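PDB 2FNA: conserved hypothetical protein from Sulfolobus solfataricus, which binds ADP and magnesium and is an archaeal AAA+ ATPase, so it probably hydrolyses ATP, though its cellular role is unknown. Local coordinates for residues Glu19-Lys24 with Ser202-Lys207; Lys26-Pro31 with Asn52-Pro57; Ile32-Gly37 with Leu182-Leu187; Asn138-Leu143 with Lys172-Gly177. One frame throughout, in Å; residues are numbered along the deposited sequence.

Overall arrangement
All four contacts lie in the P-loop ATPase domain, and three of them reach its five-stranded parallel sheet, ordered 58-62, 139-144, 171-177, 32-37, 202-206. Contact 4 pairs strands 139-144 and 171-177. Contact 3 sets helix 180-186 against strand 32-37, and contact 1 sets helix 19-27 against the edge strand 202-206. Contact 2 joins the ends of helices 19-27 and 43-54; its centre lies about 9 Å from that of contact 4 and about 18 Å from that of contact 3. Along the chain, contact 2 closes before contact 4 opens, and contact 1 spans all the others. Helices thus pack on both faces of the sheet that carries the nucleotide site.

Contact 1: Glu19-Lys24 with Ser202-Lys207; sequences EKEIEK and STVELK
Lys24 and Val204 slide past each other in opposite directions, with Lys24 CG 3.6 Å from Val204 CG2. The lysine leaves the helix with CG anti to its backbone N (chi1 -180°) and stays extended to its end. This straight course carries the ammonium group to the outer backbone edge of the strand. There Lys24 NZ donates a hydrogen bond of 2.7 Å to Thr203 O, and the donor is tilted 21° from the carbonyl plane. Lys24 CE also passes Ser202 OG at 3.7 Å. With an alanine in place of Lys24, Thr203 O would probably lose this charged donor and the CG2 side of Val204 its cover.

Glu21 meets the other branch of the valine. Its CB sits 3.5 Å from Val204 CG1, and the two side chains cross obliquely. Glu21 CG lies 3.9 Å from Leu206 CD2; beyond it the chain bends at chi2, which turns the carboxylate off toward water.

Helix 19-24 runs nearly antiparallel to strand 202-206, at 151°, and packs on the edge strand of the parallel sheet of a P-loop ATPase. Ile46 of helix 43-54 also touches Val204, and strand 32-37 bonds to the far backbone edge of the strand. Leu206 reaches Lys43 of the probable Walker A loop.

Two waters link the segments. One donates to Glu205 O, accepts from Lys207 N and makes a weak bond to Glu21 OE2. The other donates to Lys24 O and is hydrogen-bonded to Ser202 OG at 2.7 Å.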
loop_
_atom_site.group_PDB
_atom_site.type_symbol
_atom_site.label_atom_id
_atom_site.label_comp_id
_atom_site.label_asym_id
_atom_site.label_seq_id
_atom_site.Cartn_x
_atom_site.Cartn_y
_atom_site.Cartn_z
ATOM N N GLU A 19 0.391 14.931 -10.852
ATOM C CA GLU A 19 -0.892 15.560 -11.154
ATOM C C GLU A 19 -1.834 14.686 -11.977
ATOM O O GLU A 19 -3.024 14.673 -11.722
ATOM C CB GLU A 19 -0.693 16.928 -11.828
ATOM C CG GLU A 19 0.077 17.890 -10.925
ATOM C CD GLU A 19 -0.341 19.353 -11.051
ATOM O OE1 GLU A 19 -0.663 19.814 -12.176
ATOM O OE2 GLU A 19 -0.322 20.042 -10.002
ATOM N N LYS A 20 -1.309 13.959 -12.965
ATOM C CA LYS A 20 -2.133 13.070 -13.784
ATOM C C LYS A 20 -2.717 11.955 -12.919
ATOM O O LYS A 20 -3.869 11.570 -13.091
ATOM C CB LYS A 20 -1.308 12.418 -14.914
ATOM C CG LYS A 20 -0.762 13.395 -15.934
ATOM N N GLU A 21 -1.906 11.434 -11.995
ATOM C CA GLU A 21 -2.340 10.345 -11.137
ATOM C C GLU A 21 -3.446 10.788 -10.188
ATOM O O GLU A 21 -4.419 10.074 -10.017
ATOM C CB GLU A 21 -1.172 9.745 -10.367
ATOM C CG GLU A 21 -0.182 8.986 -11.242
ATOM C CD GLU A 21 0.780 9.891 -12.012
ATOM O OE1 GLU A 21 0.798 11.113 -11.769
ATOM O OE2 GLU A 21 1.508 9.372 -12.884
ATOM N N ILE A 22 -3.297 11.954 -9.576
ATOM C CA ILE A 22 -4.288 12.460 -8.620
ATOM C C ILE A 22 -5.583 12.754 -9.353
ATOM O O ILE A 22 -6.659 12.500 -8.837
ATOM C CB ILE A 22 -3.810 13.755 -7.914
ATOM C CG1 ILE A 22 -2.590 13.477 -7.040
ATOM C CG2 ILE A 22 -4.941 14.400 -7.082
ATOM C CD1 ILE A 22 -1.758 14.762 -6.724
ATOM N N GLU A 23 -5.491 13.305 -10.553
ATOM C CA GLU A 23 -6.689 13.675 -11.280
ATOM C C GLU A 23 -7.464 12.421 -11.688
ATOM O O GLU A 23 -8.678 12.392 -11.626
ATOM C CB GLU A 23 -6.322 14.513 -12.506
ATOM C CG GLU A 23 -7.541 15.119 -13.276
ATOM N N LYS A 24 -6.749 11.390 -12.124
ATOM C CA LYS A 24 -7.370 10.102 -12.449
ATOM C C LYS A 24 -8.047 9.438 -11.240
ATOM O O LYS A 24 -9.179 8.953 -11.332
ATOM C CB LYS A 24 -6.330 9.141 -13.039
ATOM C CG LYS A 24 -6.915 7.757 -13.413
ATOM C CD LYS A 24 -6.036 6.992 -14.386
ATOM C CE LYS A 24 -6.735 5.716 -14.847
ATOM N NZ LYS A 24 -5.814 4.843 -15.626
ATOM N N SER A 202 -10.489 1.223 -12.539
ATOM C CA SER A 202 -9.712 2.413 -12.860
ATOM C C SER A 202 -8.433 2.321 -12.030
ATOM O O SER A 202 -8.484 2.263 -10.776
ATOM C CB SER A 202 -10.465 3.687 -12.506
ATOM O OG SER A 202 -9.713 4.844 -12.845
ATOM N N THR A 203 -7.296 2.297 -12.723
ATOM C CA THR A 203 -6.004 1.968 -12.083
ATOM C C THR A 203 -5.016 3.127 -12.242
ATOM O O THR A 203 -4.847 3.677 -13.352
ATOM C CB THR A 203 -5.430 0.669 -12.685
ATOM O OG1 THR A 203 -6.424 -0.359 -12.583
ATOM C CG2 THR A 203 -4.149 0.207 -11.920
ATOM N N VAL A 204 -4.440 3.531 -11.118
ATOM C CA VAL A 204 -3.381 4.537 -11.025
ATOM C C VAL A 204 -2.151 3.864 -10.392
ATOM O O VAL A 204 -2.274 3.178 -9.376
ATOM C CB VAL A 204 -3.853 5.663 -10.105
ATOM C CG1 VAL A 204 -2.824 6.733 -9.996
ATOM C CG2 VAL A 204 -5.183 6.247 -10.607
ATOM N N GLU A 205 -0.985 3.982 -11.013
ATOM C CA GLU A 205 0.239 3.400 -10.464
ATOM C C GLU A 205 1.270 4.507 -10.165
ATOM O O GLU A 205 1.544 5.336 -11.011
ATOM C CB GLU A 205 0.855 2.400 -11.425
ATOM C CG GLU A 205 2.095 1.724 -10.833
ATOM C CD GLU A 205 2.766 0.704 -11.754
ATOM O OE1 GLU A 205 2.363 0.584 -12.934
ATOM O OE2 GLU A 205 3.706 0.021 -11.264
ATOM N N LEU A 206 1.876 4.469 -8.983
ATOM C CA LEU A 206 2.968 5.373 -8.652
ATOM C C LEU A 206 4.318 4.679 -8.759
ATOM O O LEU A 206 4.603 3.717 -8.030
ATOM C CB LEU A 206 2.778 5.929 -7.269
ATOM C CG LEU A 206 1.506 6.759 -7.067
ATOM C CD1 LEU A 206 1.352 7.098 -5.642
ATOM C CD2 LEU A 206 1.585 7.993 -7.896
ATOM N N LYS A 207 5.129 5.155 -9.689
ATOM C CA LYS A 207 6.437 4.556 -9.917
ATOM C C LYS A 207 7.432 5.363 -9.108
ATOM O O LYS A 207 7.159 6.505 -8.765
ATOM C CB LYS A 207 6.764 4.499 -11.437
ATOM C CG LYS A 207 5.957 3.373 -12.144
ATOM C CD LYS A 207 6.261 3.259 -13.590
ATOM C CE LYS A 207 5.305 2.276 -14.291
ATOM N NZ LYS A 207 5.330 0.880 -13.683
HETATM O O HOH W 1 3.867 7.043 -11.771
HETATM O O HOH W 2 -10.554 6.628 -10.967
#

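Contact 2: Lys26-Pro31 with Asn52-Pro57; sequences KGLRAP and NELNLP
Leu28 and Leu54 reach toward each other tip to tip, their CD1 atoms 3.9 Å apart. They join the ends of two helices, 19-27 and 43-54, that lie on one face of the parallel sheet of the P-loop ATPase domain. Helix 43-54 is the one that follows the probable Walker A loop. Both segments leave their helices through a residue with positive phi, Leu28 and Asn55.

The tight part is apolar and faces the sheet. Leu28 CD1 also comes within 4.3 Å of Leu56 CD1. Ile140 of strand 139-144 touches all three leucines, and Leu28 rests on Lys172 and Ile174 of the next strand as well. Leu54 CD2 packs against the backbone at Lys26 O, 3.6 Å away.

The outer part is polar and looser. Lys26 and Glu53 form a salt bridge, their side chains crossing at about a right angle. The lysine bends at chi3 (70°), which swings its end across the glutamate, and Lys26 CE lies 3.7 Å from Glu53 CB. Arg12 forms a second salt bridge to the same carboxylate oxygen, so two cations probably share its charge. In the first, Lys26 NZ donates to the anti lone pair of Glu53 OE1 at 3.0 Å.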
loop_
_atom_site.group_PDB
_atom_site.type_symbol
_atom_site.label_atom_id
_atom_site.label_comp_id
_atom_site.label_asym_id
_atom_site.label_seq_id
_atom_site.Cartn_x
_atom_site.Cartn_y
_atom_site.Cartn_z
ATOM N N LYS A 26 -9.128 10.963 -8.471
ATOM C CA LYS A 26 -10.279 11.804 -8.187
ATOM C C LYS A 26 -11.465 11.616 -9.135
ATOM O O LYS A 26 -12.593 11.929 -8.760
ATOM C CB LYS A 26 -9.841 13.289 -8.199
ATOM C CG LYS A 26 -9.016 13.674 -6.979
ATOM C CD LYS A 26 -8.538 15.136 -7.055
ATOM C CE LYS A 26 -9.663 16.119 -6.899
ATOM N NZ LYS A 26 -9.294 17.472 -7.442
ATOM N N GLY A 27 -11.207 11.135 -10.358
ATOM C CA GLY A 27 -12.253 10.876 -11.339
ATOM C C GLY A 27 -13.193 9.754 -10.938
ATOM O O GLY A 27 -14.326 9.701 -11.415
ATOM N N LEU A 28 -12.731 8.863 -10.058
ATOM C CA LEU A 28 -13.561 7.756 -9.558
ATOM C C LEU A 28 -14.287 7.122 -10.761
ATOM O O LEU A 28 -15.498 6.989 -10.780
ATOM C CB LEU A 28 -14.551 8.273 -8.505
ATOM C CG LEU A 28 -13.957 8.890 -7.215
ATOM C CD1 LEU A 28 -15.049 9.509 -6.347
ATOM C CD2 LEU A 28 -13.181 7.895 -6.385
ATOM N N ARG A 29 -13.478 6.773 -11.762
ATOM C CA ARG A 29 -13.902 6.455 -13.106
ATOM C C ARG A 29 -14.552 5.082 -13.273
ATOM O O ARG A 29 -15.165 4.817 -14.295
ATOM C CB ARG A 29 -12.696 6.596 -14.044
ATOM C CG ARG A 29 -12.254 8.039 -14.214
ATOM C CD ARG A 29 -11.003 8.183 -15.053
ATOM N NE ARG A 29 -10.493 9.557 -14.983
ATOM C CZ ARG A 29 -9.428 10.018 -15.641
ATOM N NH1 ARG A 29 -8.719 9.216 -16.430
ATOM N NH2 ARG A 29 -9.067 11.294 -15.506
ATOM N N ALA A 30 -14.373 4.206 -12.289
ATOM C CA ALA A 30 -15.150 2.976 -12.164
ATOM C C ALA A 30 -15.548 2.847 -10.681
ATOM O O ALA A 30 -15.030 3.564 -9.829
ATOM C CB ALA A 30 -14.326 1.787 -12.604
ATOM N N PRO A 31 -16.503 1.973 -10.369
ATOM C CA PRO A 31 -16.830 1.742 -8.953
ATOM C C PRO A 31 -15.652 1.338 -8.060
ATOM O O PRO A 31 -15.683 1.586 -6.836
ATOM C CB PRO A 31 -17.873 0.628 -9.028
ATOM C CG PRO A 31 -18.542 0.873 -10.347
ATOM C CD PRO A 31 -17.424 1.256 -11.267
ATOM N N ASN A 52 -9.528 14.640 0.367
ATOM C CA ASN A 52 -9.611 16.028 0.869
ATOM C C ASN A 52 -10.128 16.994 -0.189
ATOM O O ASN A 52 -10.983 17.812 0.107
ATOM C CB ASN A 52 -8.255 16.531 1.406
ATOM C CG ASN A 52 -7.922 15.973 2.786
ATOM O OD1 ASN A 52 -8.814 15.694 3.596
ATOM N ND2 ASN A 52 -6.631 15.804 3.055
ATOM N N GLU A 53 -9.597 16.908 -1.413
ATOM C CA GLU A 53 -10.042 17.805 -2.481
ATOM C C GLU A 53 -11.480 17.535 -2.972
ATOM O O GLU A 53 -12.210 18.465 -3.320
ATOM C CB GLU A 53 -9.045 17.807 -3.642
ATOM C CG GLU A 53 -7.756 18.549 -3.336
ATOM C CD GLU A 53 -6.730 18.503 -4.449
ATOM O OE1 GLU A 53 -7.046 18.028 -5.564
ATOM O OE2 GLU A 53 -5.577 18.927 -4.180
ATOM N N LEU A 54 -11.880 16.273 -3.027
ATOM C CA LEU A 54 -13.239 15.905 -3.454
ATOM C C LEU A 54 -14.291 16.370 -2.471
ATOM O O LEU A 54 -15.417 16.641 -2.872
ATOM C CB LEU A 54 -13.384 14.395 -3.647
ATOM C CG LEU A 54 -12.695 13.795 -4.877
ATOM C CD1 LEU A 54 -12.708 12.270 -4.814
ATOM C CD2 LEU A 54 -13.352 14.340 -6.156
ATOM N N ASN A 55 -13.956 16.444 -1.179
ATOM C CA ASN A 55 -14.952 16.928 -0.204
ATOM C C ASN A 55 -16.217 16.061 -0.281
ATOM O O ASN A 55 -17.365 16.538 -0.346
ATOM C CB ASN A 55 -15.271 18.415 -0.474
ATOM C CG ASN A 55 -16.024 19.085 0.657
ATOM O OD1 ASN A 55 -15.856 18.738 1.811
ATOM N ND2 ASN A 55 -16.876 20.043 0.318
ATOM N N LEU A 56 -15.994 14.758 -0.279
ATOM C CA LEU A 56 -17.080 13.786 -0.243
ATOM C C LEU A 56 -16.950 12.972 1.035
ATOM O O LEU A 56 -15.835 12.725 1.493
ATOM C CB LEU A 56 -17.042 12.843 -1.457
ATOM C CG LEU A 56 -17.489 13.381 -2.827
ATOM C CD1 LEU A 56 -17.113 12.374 -3.911
ATOM C CD2 LEU A 56 -18.960 13.689 -2.848
ATOM N N PRO A 57 -18.090 12.507 1.579
ATOM C CA PRO A 57 -18.051 11.637 2.737
ATOM C C PRO A 57 -17.216 10.400 2.422
ATOM O O PRO A 57 -17.155 9.954 1.273
ATOM C CB PRO A 57 -19.505 11.239 2.957
ATOM C CG PRO A 57 -20.256 11.727 1.789
ATOM C CD PRO A 57 -19.456 12.722 1.067
#

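Contact 3: Ile32-Gly37 with Leu182-Leu187; sequences ITLVLG and LLYDYL
Leu183 carries its CG anti to the backbone N (chi1 -179°), which sends CD2 from the helix toward the branched ends of Leu34 and Leu36. On both strand leucines CG is anti to the carbonyl carbon instead, and their methyl groups stand up from the sheet to meet the helix. Leu183 CD2 lies 3.7 Å from Leu36 CD2 and 4.2 Å from Leu34 CD2. With Leu34 it slides past in the opposite direction; with Leu36 it crosses at a slant.

Leu187 reaches Leu34 tip to tip, its CD1 3.8 Å from Leu34 CD2. Tyr184 comes in beside Leu183. Leu36 CD1 sits at the edge of its ring, near the ring plane and 3.8 Å from Tyr184 OH. Leu34 CD1 approaches the same ring obliquely, 3.9 Å from Tyr184 CZ.

This is helix-on-sheet packing in the P-loop ATPase fold. Helix 180-186 runs roughly antiparallel to strand 32-37, at 155°, on the face opposite helix 43-54, which Val35 touches. The strand leads into Gly37 of the probable Walker A loop. Met175 of the neighbouring strand touches both Leu34 and Leu187.

No hydrogen bond joins the segments, so the helix is held to this strand by apolar packing alone.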
loop_
_atom_site.group_PDB
_atom_site.type_symbol
_atom_site.label_atom_id
_atom_site.label_comp_id
_atom_site.label_asym_id
_atom_site.label_seq_id
_atom_site.Cartn_x
_atom_site.Cartn_y
_atom_site.Cartn_z
ATOM N N ILE A 32 -14.646 0.703 -8.672
ATOM C CA ILE A 32 -13.379 0.395 -8.015
ATOM C C ILE A 32 -12.207 1.074 -8.715
ATOM O O ILE A 32 -11.998 0.959 -9.949
ATOM C CB ILE A 32 -13.144 -1.136 -7.844
ATOM C CG1 ILE A 32 -14.174 -1.723 -6.881
ATOM C CG2 ILE A 32 -11.738 -1.418 -7.275
ATOM C CD1 ILE A 32 -14.176 -3.208 -6.847
ATOM N N THR A 33 -11.487 1.852 -7.911
ATOM C CA THR A 33 -10.237 2.472 -8.308
ATOM C C THR A 33 -9.113 1.749 -7.538
ATOM O O THR A 33 -9.191 1.596 -6.295
ATOM C CB THR A 33 -10.264 3.991 -8.049
ATOM O OG1 THR A 33 -11.219 4.614 -8.923
ATOM C CG2 THR A 33 -8.883 4.630 -8.221
ATOM N N LEU A 34 -8.130 1.241 -8.294
ATOM C CA LEU A 34 -6.923 0.641 -7.729
ATOM C C LEU A 34 -5.795 1.669 -7.732
ATOM O O LEU A 34 -5.553 2.367 -8.718
ATOM C CB LEU A 34 -6.473 -0.611 -8.484
ATOM C CG LEU A 34 -7.406 -1.815 -8.488
ATOM C CD1 LEU A 34 -6.625 -2.973 -9.051
ATOM C CD2 LEU A 34 -7.973 -2.170 -7.092
ATOM N N VAL A 35 -5.130 1.777 -6.592
ATOM C CA VAL A 35 -3.937 2.604 -6.479
ATOM C C VAL A 35 -2.778 1.651 -6.242
ATOM O O VAL A 35 -2.705 0.981 -5.209
ATOM C CB VAL A 35 -4.056 3.678 -5.356
ATOM C CG1 VAL A 35 -2.780 4.532 -5.301
ATOM C CG2 VAL A 35 -5.286 4.626 -5.632
ATOM N N LEU A 36 -1.876 1.605 -7.209
ATOM C CA LEU A 36 -0.729 0.715 -7.164
ATOM C C LEU A 36 0.600 1.464 -7.003
ATOM O O LEU A 36 0.693 2.671 -7.208
ATOM C CB LEU A 36 -0.688 -0.146 -8.446
ATOM C CG LEU A 36 -2.001 -0.840 -8.840
ATOM C CD1 LEU A 36 -1.888 -1.518 -10.190
ATOM C CD2 LEU A 36 -2.406 -1.856 -7.799
ATOM N N GLY A 37 1.637 0.707 -6.647
ATOM C CA GLY A 37 2.957 1.267 -6.426
ATOM C C GLY A 37 3.646 0.563 -5.280
ATOM O O GLY A 37 2.991 0.092 -4.364
ATOM N N LEU A 182 -0.418 -9.662 -4.954
ATOM C CA LEU A 182 -1.263 -10.128 -3.865
ATOM C C LEU A 182 -2.606 -9.423 -3.893
ATOM O O LEU A 182 -3.622 -10.042 -3.609
ATOM C CB LEU A 182 -0.574 -9.978 -2.488
ATOM C CG LEU A 182 -1.300 -10.674 -1.321
ATOM C CD1 LEU A 182 -1.240 -12.197 -1.495
ATOM C CD2 LEU A 182 -0.730 -10.279 0.053
ATOM N N LEU A 183 -2.605 -8.139 -4.257
ATOM C CA LEU A 183 -3.865 -7.369 -4.439
ATOM C C LEU A 183 -4.762 -7.948 -5.534
ATOM O O LEU A 183 -5.963 -8.163 -5.329
ATOM C CB LEU A 183 -3.575 -5.915 -4.747
ATOM C CG LEU A 183 -4.831 -5.004 -4.942
ATOM C CD1 LEU A 183 -5.767 -5.089 -3.729
ATOM C CD2 LEU A 183 -4.484 -3.555 -5.212
ATOM N N TYR A 184 -4.176 -8.233 -6.698
ATOM C CA TYR A 184 -4.929 -8.909 -7.760
ATOM C C TYR A 184 -5.457 -10.299 -7.347
ATOM O O TYR A 184 -6.597 -10.654 -7.662
ATOM C CB TYR A 184 -4.112 -8.944 -9.065
ATOM C CG TYR A 184 -4.129 -7.611 -9.809
ATOM C CD1 TYR A 184 -3.259 -6.576 -9.478
ATOM C CD2 TYR A 184 -5.021 -7.393 -10.856
ATOM C CE1 TYR A 184 -3.289 -5.349 -10.169
ATOM C CE2 TYR A 184 -5.052 -6.189 -11.535
ATOM C CZ TYR A 184 -4.189 -5.171 -11.185
ATOM O OH TYR A 184 -4.217 -4.001 -11.917
ATOM N N ASP A 185 -4.621 -11.089 -6.666
ATOM C CA ASP A 185 -5.010 -12.381 -6.134
ATOM C C ASP A 185 -6.169 -12.225 -5.152
ATOM O O ASP A 185 -7.121 -13.005 -5.177
ATOM C CB ASP A 185 -3.852 -13.034 -5.387
ATOM C CG ASP A 185 -2.787 -13.515 -6.313
ATOM O OD1 ASP A 185 -2.965 -13.337 -7.523
ATOM O OD2 ASP A 185 -1.769 -14.053 -5.833
ATOM N N TYR A 186 -6.086 -11.221 -4.295
ATOM C CA TYR A 186 -7.180 -10.957 -3.332
ATOM C C TYR A 186 -8.565 -10.767 -4.010
ATOM O O TYR A 186 -9.581 -11.276 -3.538
ATOM C CB TYR A 186 -6.862 -9.757 -2.448
ATOM C CG TYR A 186 -8.078 -9.387 -1.630
ATOM C CD1 TYR A 186 -8.535 -10.230 -0.622
ATOM C CD2 TYR A 186 -8.832 -8.293 -1.951
ATOM C CE1 TYR A 186 -9.692 -9.940 0.096
ATOM C CE2 TYR A 186 -9.967 -7.994 -1.248
ATOM C CZ TYR A 186 -10.406 -8.839 -0.235
ATOM O OH TYR A 186 -11.558 -8.496 0.472
ATOM N N LEU A 187 -8.564 -10.032 -5.107
ATOM C CA LEU A 187 -9.755 -9.663 -5.864
ATOM C C LEU A 187 -10.145 -10.775 -6.870
ATOM O O LEU A 187 -11.191 -10.673 -7.528
ATOM C CB LEU A 187 -9.505 -8.317 -6.581
ATOM C CG LEU A 187 -9.257 -7.056 -5.728
ATOM C CD1 LEU A 187 -8.724 -5.888 -6.546
ATOM C CD2 LEU A 187 -10.505 -6.615 -4.981
#

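Contact 4: Asn138-Leu143 with Lys172-Gly177; sequences NVIIVL and KFIMSG
Ile140 to Leu143 pair in parallel with Lys172 to Met175, with the strand axes 4.6 Å apart at 20°. Five backbone hydrogen bonds run between them, from Lys172 N to Val139 O at one end to Ser176 N to Leu143 O at the other. The shortest, at 2.8 Å, include Leu143 N to Ile174 O, which is almost straight at 169°. The strands belong to a beta-alpha-beta crossover through helix 158-167 and sit inside the ATPase sheet.

On the face toward helix 43-54, Ile140 CG2 meets Ile174 CD1 at 3.6 Å. On the other face Ile141 and Phe173 lie side by side, with Ile141 CB 3.6 Å from Phe173 CD1, oblique to the ring. Leu143 and Met175, a selenomethionine, also point the same way, Leu143 CD1 3.8 Å from Met175 CE.

At the outer end Lys172 bends at chi2 (-65°) and its CE passes 3.6 Å from Asn138 ND2. A glycine in place of Asn138 would probably leave the aliphatic part of Lys172 without this amide beside it.

Ser176 OG is hydrogen-bonded to Asp144 OD1 and to the backbone N of Glu145, near the bound magnesium and ADP. The pairing thus ties an apolar sheet interior to a polar end at the nucleotide site.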
loop_
_atom_site.group_PDB
_atom_site.type_symbol
_atom_site.label_atom_id
_atom_site.label_comp_id
_atom_site.label_asym_id
_atom_site.label_seq_id
_atom_site.Cartn_x
_atom_site.Cartn_y
_atom_site.Cartn_z
ATOM N N ASN A 138 -21.633 10.837 -3.798
ATOM C CA ASN A 138 -20.794 9.638 -3.743
ATOM C C ASN A 138 -20.161 9.507 -2.354
ATOM O O ASN A 138 -19.779 10.504 -1.740
ATOM C CB ASN A 138 -19.655 9.694 -4.784
ATOM C CG ASN A 138 -20.128 9.469 -6.207
ATOM O OD1 ASN A 138 -21.238 9.025 -6.435
ATOM N ND2 ASN A 138 -19.270 9.773 -7.168
ATOM N N VAL A 139 -20.077 8.278 -1.854
ATOM C CA VAL A 139 -19.372 7.997 -0.599
ATOM C C VAL A 139 -18.202 7.123 -0.994
ATOM O O VAL A 139 -18.374 6.171 -1.739
ATOM C CB VAL A 139 -20.243 7.221 0.392
ATOM C CG1 VAL A 139 -19.468 6.906 1.656
ATOM C CG2 VAL A 139 -21.558 7.993 0.688
ATOM N N ILE A 140 -17.029 7.469 -0.491
ATOM C CA ILE A 140 -15.805 6.808 -0.855
ATOM C C ILE A 140 -15.452 5.846 0.247
ATOM O O ILE A 140 -15.477 6.197 1.440
ATOM C CB ILE A 140 -14.688 7.823 -1.078
ATOM C CG1 ILE A 140 -15.127 8.814 -2.161
ATOM C CG2 ILE A 140 -13.366 7.113 -1.403
ATOM C CD1 ILE A 140 -14.215 9.964 -2.338
ATOM N N ILE A 141 -15.139 4.624 -0.154
ATOM C CA ILE A 141 -14.704 3.599 0.759
ATOM C C ILE A 141 -13.257 3.299 0.413
ATOM O O ILE A 141 -12.957 2.796 -0.681
ATOM C CB ILE A 141 -15.500 2.301 0.654
ATOM C CG1 ILE A 141 -17.003 2.557 0.672
ATOM C CG2 ILE A 141 -15.077 1.358 1.779
ATOM C CD1 ILE A 141 -17.602 2.794 2.012
ATOM N N VAL A 142 -12.372 3.641 1.343
ATOM C CA VAL A 142 -10.952 3.459 1.155
ATOM C C VAL A 142 -10.509 2.240 1.901
ATOM O O VAL A 142 -10.719 2.124 3.127
ATOM C CB VAL A 142 -10.147 4.690 1.654
ATOM C CG1 VAL A 142 -8.684 4.504 1.435
ATOM C CG2 VAL A 142 -10.631 5.954 0.966
ATOM N N LEU A 143 -9.866 1.351 1.152
ATOM C CA LEU A 143 -9.213 0.184 1.696
ATOM C C LEU A 143 -7.756 0.350 1.382
ATOM O O LEU A 143 -7.297 -0.045 0.320
ATOM C CB LEU A 143 -9.768 -1.080 1.046
ATOM C CG LEU A 143 -11.287 -1.286 1.133
ATOM C CD1 LEU A 143 -11.682 -2.553 0.452
ATOM C CD2 LEU A 143 -11.757 -1.306 2.554
ATOM N N LYS A 172 -18.160 4.412 -4.162
ATOM C CA LYS A 172 -16.918 4.418 -4.924
ATOM C C LYS A 172 -15.765 3.940 -4.058
ATOM O O LYS A 172 -15.441 4.576 -3.059
ATOM C CB LYS A 172 -16.617 5.825 -5.418
ATOM C CG LYS A 172 -17.714 6.482 -6.195
ATOM C CD LYS A 172 -17.985 5.761 -7.490
ATOM C CE LYS A 172 -19.133 6.390 -8.295
ATOM N NZ LYS A 172 -19.514 5.358 -9.271
ATOM N N PHE A 173 -15.156 2.809 -4.423
ATOM C CA PHE A 173 -14.054 2.254 -3.665
ATOM C C PHE A 173 -12.727 2.746 -4.176
ATOM O O PHE A 173 -12.495 2.859 -5.411
ATOM C CB PHE A 173 -14.013 0.729 -3.785
ATOM C CG PHE A 173 -15.162 0.037 -3.134
ATOM C CD1 PHE A 173 -15.073 -0.365 -1.802
ATOM C CD2 PHE A 173 -16.313 -0.247 -3.844
ATOM C CE1 PHE A 173 -16.137 -0.987 -1.183
ATOM C CE2 PHE A 173 -17.370 -0.900 -3.237
ATOM C CZ PHE A 173 -17.275 -1.267 -1.904
ATOM N N ILE A 174 -11.815 2.967 -3.235
ATOM C CA ILE A 174 -10.433 3.167 -3.575
ATOM C C ILE A 174 -9.634 2.114 -2.827
ATOM O O ILE A 174 -9.650 2.074 -1.592
ATOM C CB ILE A 174 -9.932 4.615 -3.235
ATOM C CG1 ILE A 174 -10.701 5.652 -4.039
ATOM C CG2 ILE A 174 -8.436 4.756 -3.515
ATOM C CD1 ILE A 174 -10.462 7.062 -3.545
HETATM N N MSE A 175 -8.938 1.267 -3.579
HETATM C CA MSE A 175 -8.167 0.176 -2.976
HETATM C C MSE A 175 -6.728 0.296 -3.399
HETATM O O MSE A 175 -6.417 0.238 -4.599
HETATM C CB MSE A 175 -8.705 -1.197 -3.426
HETATM C CG MSE A 175 -10.208 -1.319 -3.271
HETATM SE SE MSE A 175 -10.972 -3.086 -3.575
HETATM C CE MSE A 175 -12.740 -2.569 -3.243
ATOM N N SER A 176 -5.840 0.387 -2.423
ATOM C CA SER A 176 -4.430 0.517 -2.717
ATOM C C SER A 176 -3.693 -0.754 -2.344
ATOM O O SER A 176 -4.159 -1.520 -1.502
ATOM C CB SER A 176 -3.826 1.689 -1.943
ATOM O OG SER A 176 -3.726 1.371 -0.571
ATOM N N GLY A 177 -2.562 -0.999 -2.988
ATOM C CA GLY A 177 -1.714 -2.092 -2.544
ATOM C C GLY A 177 -0.275 -1.954 -2.911
ATOM O O GLY A 177 0.064 -1.733 -4.080
#